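Side-chain contacts in halorhodopsin (Halobacterium salinarum, PDB 2JAF), which binds retinal as its chromophore and, as a light-driven pump, moves chloride ions across the archaeal membrane: residues V102-G107 / A150-T155; C145-A150 / Y165-A170. The protein carries 2 engineered substitutions. All coordinates share one frame; numbering follows the deposited sequence.

Contact 1 of 2, residues V102-G107 / A150-T155; sequences VRSQWG and AAAMTT. With PLM (palmitic acid), chain E.
The methyl CE of Met153 presses on Ser104 and Trp106 together, 3.5 Å from Ser104 OG and 3.6 Å from Trp106 CB. Bends at the second and third torsions curl the thioether back from the end of helix 131-153 toward the indole. Met153 SD stands 4.8 Å from the centroid of the five-membered ring of Trp106, 28° off the ring normal, an oblique Met-aromatic contact. Trp106 holds CG between its backbone N and carbonyl carbon (chi1 62°), which carries the indole away from helix 131-153 and lays one face against the palmitic acid. There C2 of the lipid comes within 3.5 Å of Trp106 NE1 and 3.7 Å of Met153 SD, so the fatty acid extends the apolar packing begun by the methionine. Ser104 OG, though touched by the methyl, is satisfied by a hydrogen bond to Glu219. At the close of its helix, Ala150 O takes two bonds from Thr154, N and OG1 arriving from opposite faces of the carbonyl plane. The contact thus joins strand 101-104 and the start of helix 106-127 to the end of helix 131-153, with Ile89 of the paired strand 87-90 also packing on Met153.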
loop_
_atom_site.group_PDB
_atom_site.type_symbol
_atom_site.label_atom_id
_atom_site.label_comp_id
_atom_site.label_asym_id
_atom_site.label_seq_id
_atom_site.Cartn_x
_atom_site.Cartn_y
_atom_site.Cartn_z
ATOM N N VAL A 102 24.561 -14.447 -4.354
ATOM C CA VAL A 102 24.488 -14.296 -2.908
ATOM C C VAL A 102 23.045 -14.435 -2.442
ATOM O O VAL A 102 22.109 -14.096 -3.166
ATOM C CB VAL A 102 25.045 -12.926 -2.443
ATOM C CG1 VAL A 102 26.479 -12.759 -2.924
ATOM C CG2 VAL A 102 24.168 -11.804 -2.949
ATOM N N ARG A 103 22.876 -14.949 -1.230
ATOM C CA ARG A 103 21.555 -15.141 -0.650
ATOM C C ARG A 103 21.001 -13.809 -0.151
ATOM O O ARG A 103 21.596 -13.164 0.720
ATOM C CB ARG A 103 21.657 -16.148 0.502
ATOM C CG ARG A 103 20.365 -16.423 1.246
ATOM C CD ARG A 103 20.624 -17.388 2.398
ATOM N NE ARG A 103 20.865 -18.747 1.927
ATOM C CZ ARG A 103 19.927 -19.685 1.846
ATOM N NH1 ARG A 103 18.680 -19.414 2.213
ATOM N NH2 ARG A 103 20.237 -20.894 1.401
ATOM N N SER A 104 19.859 -13.403 -0.702
ATOM C CA SER A 104 19.219 -12.148 -0.320
ATOM C C SER A 104 17.908 -12.379 0.422
ATOM O O SER A 104 16.956 -12.914 -0.139
ATOM C CB SER A 104 18.948 -11.294 -1.564
ATOM O OG SER A 104 18.220 -10.124 -1.227
ATOM N N GLN A 105 17.865 -11.977 1.688
ATOM C CA GLN A 105 16.658 -12.125 2.497
ATOM C C GLN A 105 15.787 -10.915 2.189
ATOM O O GLN A 105 15.516 -10.087 3.060
ATOM C CB GLN A 105 17.013 -12.153 3.990
ATOM C CG GLN A 105 17.978 -13.267 4.389
ATOM C CD GLN A 105 18.230 -13.326 5.891
ATOM O OE1 GLN A 105 18.479 -12.304 6.533
ATOM N NE2 GLN A 105 18.182 -14.529 6.453
ATOM N N TRP A 106 15.349 -10.816 0.938
ATOM C CA TRP A 106 14.539 -9.682 0.511
ATOM C C TRP A 106 13.180 -9.576 1.190
ATOM O O TRP A 106 12.543 -8.522 1.150
ATOM C CB TRP A 106 14.373 -9.673 -1.015
ATOM C CG TRP A 106 13.680 -10.857 -1.610
ATOM C CD1 TRP A 106 14.268 -11.957 -2.174
ATOM C CD2 TRP A 106 12.268 -11.033 -1.769
ATOM N NE1 TRP A 106 13.310 -12.799 -2.677
ATOM C CE2 TRP A 106 12.072 -12.258 -2.443
ATOM C CE3 TRP A 106 11.148 -10.272 -1.407
ATOM C CZ2 TRP A 106 10.801 -12.742 -2.764
ATOM C CZ3 TRP A 106 9.884 -10.754 -1.726
ATOM C CH2 TRP A 106 9.723 -11.979 -2.399
ATOM N N GLY A 107 12.738 -10.663 1.816
ATOM C CA GLY A 107 11.471 -10.619 2.516
ATOM C C GLY A 107 11.562 -9.668 3.700
ATOM O O GLY A 107 10.552 -9.132 4.155
ATOM N N ALA A 150 14.715 -2.192 -3.746
ATOM C CA ALA A 150 15.233 -1.967 -5.093
ATOM C C ALA A 150 16.755 -2.057 -5.104
ATOM O O ALA A 150 17.353 -2.595 -6.036
ATOM C CB ALA A 150 14.785 -0.611 -5.607
ATOM N N ALA A 151 17.386 -1.516 -4.069
ATOM C CA ALA A 151 18.843 -1.568 -3.980
ATOM C C ALA A 151 19.314 -3.023 -3.969
ATOM O O ALA A 151 20.286 -3.376 -4.641
ATOM C CB ALA A 151 19.315 -0.845 -2.716
ATOM N N ALA A 152 18.624 -3.865 -3.200
ATOM C CA ALA A 152 18.981 -5.277 -3.102
ATOM C C ALA A 152 18.702 -6.066 -4.384
ATOM O O ALA A 152 19.462 -6.963 -4.746
ATOM C CB ALA A 152 18.238 -5.918 -1.930
ATOM N N MET A 153 17.616 -5.733 -5.071
ATOM C CA MET A 153 17.233 -6.452 -6.290
ATOM C C MET A 153 17.930 -6.014 -7.576
ATOM O O MET A 153 17.895 -6.734 -8.575
ATOM C CB MET A 153 15.720 -6.354 -6.498
ATOM C CG MET A 153 14.892 -6.987 -5.391
ATOM S SD MET A 153 15.167 -8.762 -5.209
ATOM C CE MET A 153 16.421 -8.782 -3.874
ATOM N N THR A 154 18.553 -4.836 -7.562
ATOM C CA THR A 154 19.228 -4.320 -8.752
ATOM C C THR A 154 20.515 -5.087 -9.060
ATOM O O THR A 154 21.377 -5.234 -8.201
ATOM C CB THR A 154 19.521 -2.822 -8.573
ATOM O OG1 THR A 154 18.275 -2.116 -8.519
ATOM C CG2 THR A 154 20.370 -2.283 -9.733
ATOM N N THR A 155 20.642 -5.569 -10.295
ATOM C CA THR A 155 21.811 -6.355 -10.675
ATOM C C THR A 155 22.604 -5.849 -11.872
ATOM O O THR A 155 23.704 -6.347 -12.134
ATOM C CB THR A 155 21.406 -7.800 -11.007
ATOM O OG1 THR A 155 20.483 -7.787 -12.106
ATOM C CG2 THR A 155 20.753 -8.467 -9.807
HETATM C C1 PLM E . 13.393 -12.449 -6.693
HETATM O O1 PLM E . 13.296 -13.643 -6.351
HETATM O O2 PLM E . 14.032 -12.092 -7.708
HETATM C C2 PLM E . 12.700 -11.410 -5.825
HETATM C C3 PLM E . 11.471 -10.696 -6.382
HETATM C C4 PLM E . 10.960 -9.751 -5.298
HETATM C C5 PLM E . 9.727 -8.941 -5.652
HETATM C C6 PLM E . 8.433 -9.694 -5.420
HETATM C C7 PLM E . 7.545 -9.046 -4.373
HETATM C C8 PLM E . 6.260 -9.823 -4.180
HETATM C C9 PLM E . 5.381 -9.139 -3.144
HETATM C CA PLM E . 4.077 -9.880 -2.916
HETATM C CB PLM E . 2.999 -9.210 -2.075
HETATM C CC PLM E . 2.460 -7.891 -2.603
HETATM C CD PLM E . 1.361 -7.373 -1.696
HETATM C CE PLM E . 0.814 -6.046 -2.220
HETATM C CF PLM E . 0.585 -5.128 -1.025
HETATM C CG PLM E . 0.052 -3.773 -1.462
#

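Contact 2 of 2, residues C145-A150 / Y165-A170; sequences CVTGLA and YAISCA. With RET (retinal), chain G; PLM (palmitic acid), chain D.
Part of the retinal pocket of this seven-helix rhodopsin fold is built where helices 131-153 and 158-180 pack antiparallel, their local axes 8.1 Å apart at an angle of 168°. Thr147 and Ser168 meet at the centre, with CA atoms only 5.4 Å apart. Thr147 OG1 lies 3.2 Å from Ser168 CB, a contact of oxygen with carbon, while its proton goes to carbonyls of its own helix, chiefly Gly143 O, with Met144 O near enough to share it. The other branch, Thr147 CG2, rests more loosely on Ile167 CG2. Ser168 extends OG anti to its backbone nitrogen (chi1 -179°), across to helix 131-153, where it is hydrogen-bonded to Met144 O and ties the two helices together by a polar bond. The buried Ser168 OG also abuts the retinal ring, 3.3 Å from retinal C3. Gly148 leaves room for the ligand, since a beta carbon there would collide with the ring methyl C16. Tyr165 sets off away from helix 131-153 at its CB and turns one ring face to retinal C4, off-centre, with CD2 3.6 Å from retinal C3, its OH anchored on Pro211 O. Replacing Tyr165 by an alanine would probably open a gap beside the retinal ring and leave Pro211 O without this donor. Val146 meets a palmitic acid on the far side of its helix from the pocket; Ser75 and Leu78 of the second subunit pack on Thr147 and Ile167. Beside the tyrosine, Cys169 adds another wall to the retinal site, its SG 3.9 Å from C4.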
loop_
_atom_site.group_PDB
_atom_site.type_symbol
_atom_site.label_atom_id
_atom_site.label_comp_id
_atom_site.label_asym_id
_atom_site.label_seq_id
_atom_site.Cartn_x
_atom_site.Cartn_y
_atom_site.Cartn_z
ATOM N N CYS A 145 11.547 1.883 2.499
ATOM C CA CYS A 145 11.530 0.435 2.401
ATOM C C CYS A 145 11.587 -0.105 0.979
ATOM O O CYS A 145 12.326 -1.051 0.712
ATOM C CB CYS A 145 10.287 -0.120 3.103
ATOM S SG CYS A 145 10.319 0.126 4.883
ATOM N N VAL A 146 10.811 0.483 0.076
ATOM C CA VAL A 146 10.788 -0.005 -1.300
ATOM C C VAL A 146 12.057 0.323 -2.077
ATOM O O VAL A 146 12.469 -0.444 -2.954
ATOM C CB VAL A 146 9.561 0.526 -2.078
ATOM C CG1 VAL A 146 8.279 0.066 -1.389
ATOM C CG2 VAL A 146 9.610 2.043 -2.187
ATOM N N THR A 147 12.687 1.448 -1.765
ATOM C CA THR A 147 13.914 1.782 -2.462
ATOM C C THR A 147 15.028 0.891 -1.913
ATOM O O THR A 147 15.977 0.558 -2.620
ATOM C CB THR A 147 14.255 3.285 -2.332
ATOM O OG1 THR A 147 14.201 3.692 -0.958
ATOM C CG2 THR A 147 13.257 4.106 -3.132
ATOM N N GLY A 148 14.896 0.486 -0.654
ATOM C CA GLY A 148 15.879 -0.404 -0.073
ATOM C C GLY A 148 15.766 -1.755 -0.758
ATOM O O GLY A 148 16.770 -2.407 -1.028
ATOM N N LEU A 149 14.537 -2.183 -1.033
ATOM C CA LEU A 149 14.321 -3.458 -1.714
ATOM C C LEU A 149 14.910 -3.349 -3.123
ATOM O O LEU A 149 15.537 -4.289 -3.631
ATOM C CB LEU A 149 12.820 -3.773 -1.807
ATOM C CG LEU A 149 12.429 -5.022 -2.615
ATOM C CD1 LEU A 149 13.150 -6.259 -2.067
ATOM C CD2 LEU A 149 10.922 -5.215 -2.554
ATOM N N ALA A 150 14.715 -2.192 -3.746
ATOM C CA ALA A 150 15.233 -1.967 -5.093
ATOM C C ALA A 150 16.755 -2.057 -5.104
ATOM O O ALA A 150 17.353 -2.595 -6.036
ATOM C CB ALA A 150 14.785 -0.611 -5.607
ATOM N N TYR A 165 20.267 3.024 -2.444
ATOM C CA TYR A 165 20.605 3.068 -1.022
ATOM C C TYR A 165 20.588 4.525 -0.574
ATOM O O TYR A 165 20.058 4.846 0.485
ATOM C CB TYR A 165 21.987 2.441 -0.790
ATOM C CG TYR A 165 22.481 2.464 0.649
ATOM C CD1 TYR A 165 23.082 3.607 1.188
ATOM C CD2 TYR A 165 22.376 1.332 1.458
ATOM C CE1 TYR A 165 23.574 3.613 2.508
ATOM C CE2 TYR A 165 22.857 1.329 2.774
ATOM C CZ TYR A 165 23.453 2.471 3.289
ATOM O OH TYR A 165 23.906 2.469 4.588
ATOM N N ALA A 166 21.154 5.408 -1.396
ATOM C CA ALA A 166 21.191 6.832 -1.071
ATOM C C ALA A 166 19.790 7.456 -0.992
ATOM O O ALA A 166 19.497 8.234 -0.083
ATOM C CB ALA A 166 22.057 7.583 -2.114
ATOM N N ILE A 167 18.925 7.136 -1.951
ATOM C CA ILE A 167 17.569 7.679 -1.948
ATOM C C ILE A 167 16.789 7.143 -0.749
ATOM O O ILE A 167 15.989 7.857 -0.145
ATOM C CB ILE A 167 16.815 7.323 -3.251
ATOM C CG1 ILE A 167 17.481 8.012 -4.441
ATOM C CG2 ILE A 167 15.362 7.781 -3.162
ATOM C CD1 ILE A 167 17.428 9.530 -4.377
ATOM N N SER A 168 17.027 5.887 -0.401
ATOM C CA SER A 168 16.358 5.294 0.752
ATOM C C SER A 168 16.754 6.098 1.996
ATOM O O SER A 168 15.928 6.355 2.872
ATOM C CB SER A 168 16.785 3.834 0.909
ATOM O OG SER A 168 16.139 3.220 2.007
ATOM N N CYS A 169 18.024 6.494 2.067
ATOM C CA CYS A 169 18.513 7.286 3.200
ATOM C C CYS A 169 17.780 8.626 3.245
ATOM O O CYS A 169 17.468 9.145 4.319
ATOM C CB CYS A 169 20.025 7.531 3.077
ATOM S SG CYS A 169 21.090 6.105 3.489
ATOM N N ALA A 170 17.510 9.193 2.074
ATOM C CA ALA A 170 16.805 10.470 2.003
ATOM C C ALA A 170 15.396 10.337 2.589
ATOM O O ALA A 170 14.932 11.217 3.309
ATOM C CB ALA A 170 16.735 10.947 0.559
HETATM C C1 RET G . 17.887 -0.051 4.323
HETATM C C2 RET G . 18.920 0.115 3.111
HETATM C C3 RET G . 18.874 1.459 2.344
HETATM C C4 RET G . 19.164 2.681 3.330
HETATM C C5 RET G . 18.295 2.689 4.651
HETATM C C6 RET G . 17.662 1.370 5.170
HETATM C C7 RET G . 16.761 1.458 6.370
HETATM C C8 RET G . 15.969 0.544 6.994
HETATM C C9 RET G . 15.351 0.733 8.279
HETATM C C10 RET G . 14.717 -0.445 8.678
HETATM C C11 RET G . 14.055 -0.598 9.878
HETATM C C12 RET G . 13.503 -1.845 10.211
HETATM C C13 RET G . 12.721 -2.078 11.415
HETATM C C14 RET G . 12.227 -3.413 11.494
HETATM C C15 RET G . 11.295 -3.863 12.398
HETATM C C16 RET G . 16.561 -0.527 3.625
HETATM C C17 RET G . 18.494 -1.227 5.250
HETATM C C18 RET G . 18.162 4.039 5.339
HETATM C C19 RET G . 15.566 2.090 9.157
HETATM C C20 RET G . 12.502 -0.996 12.490
HETATM C C1 PLM D . 11.130 1.988 -7.820
HETATM O O1 PLM D . 12.174 1.341 -8.011
HETATM O O2 PLM D . 11.085 3.232 -7.950
HETATM C C2 PLM D . 9.888 1.206 -7.426
HETATM C C3 PLM D . 9.126 1.729 -6.213
HETATM C C4 PLM D . 7.915 0.832 -6.002
HETATM C C5 PLM D . 7.125 1.309 -4.803
HETATM C C6 PLM D . 5.674 1.576 -5.127
HETATM C C7 PLM D . 4.991 1.748 -3.786
HETATM C C8 PLM D . 3.513 2.024 -3.929
HETATM C C9 PLM D . 2.910 2.216 -2.548
HETATM C CA PLM D . 1.416 2.466 -2.634
HETATM C CB PLM D . 0.698 3.065 -1.434
HETATM C CC PLM D . 1.118 4.456 -0.988
HETATM C CD PLM D . 0.239 4.873 0.177
HETATM C CE PLM D . 0.603 6.276 0.663
HETATM C CF PLM D . -0.148 6.542 1.961
HETATM C CG PLM D . 0.171 7.934 2.486
#

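Contacts 1 and 2 lie on the same side of the chain's centre, their own centres 12 Å apart, and both draw on helix 131-153, sharing Ala150. Along the chain the segments alternate: 102-107, 145-150, 150-155, then 165-170. Contact 1 joins the last turn of that helix to strand 101-104 and the start of helix 106-127, whereas contact 2 joins the preceding turn to helix 158-180. They also touch directly, Trp106 CB packing 3.8 Å from Leu149 CD1. Helix 131-153 therefore links a lipid-lined packing site at its end with the retinal pocket, and both contacts reach the second subunit at the interface between copies.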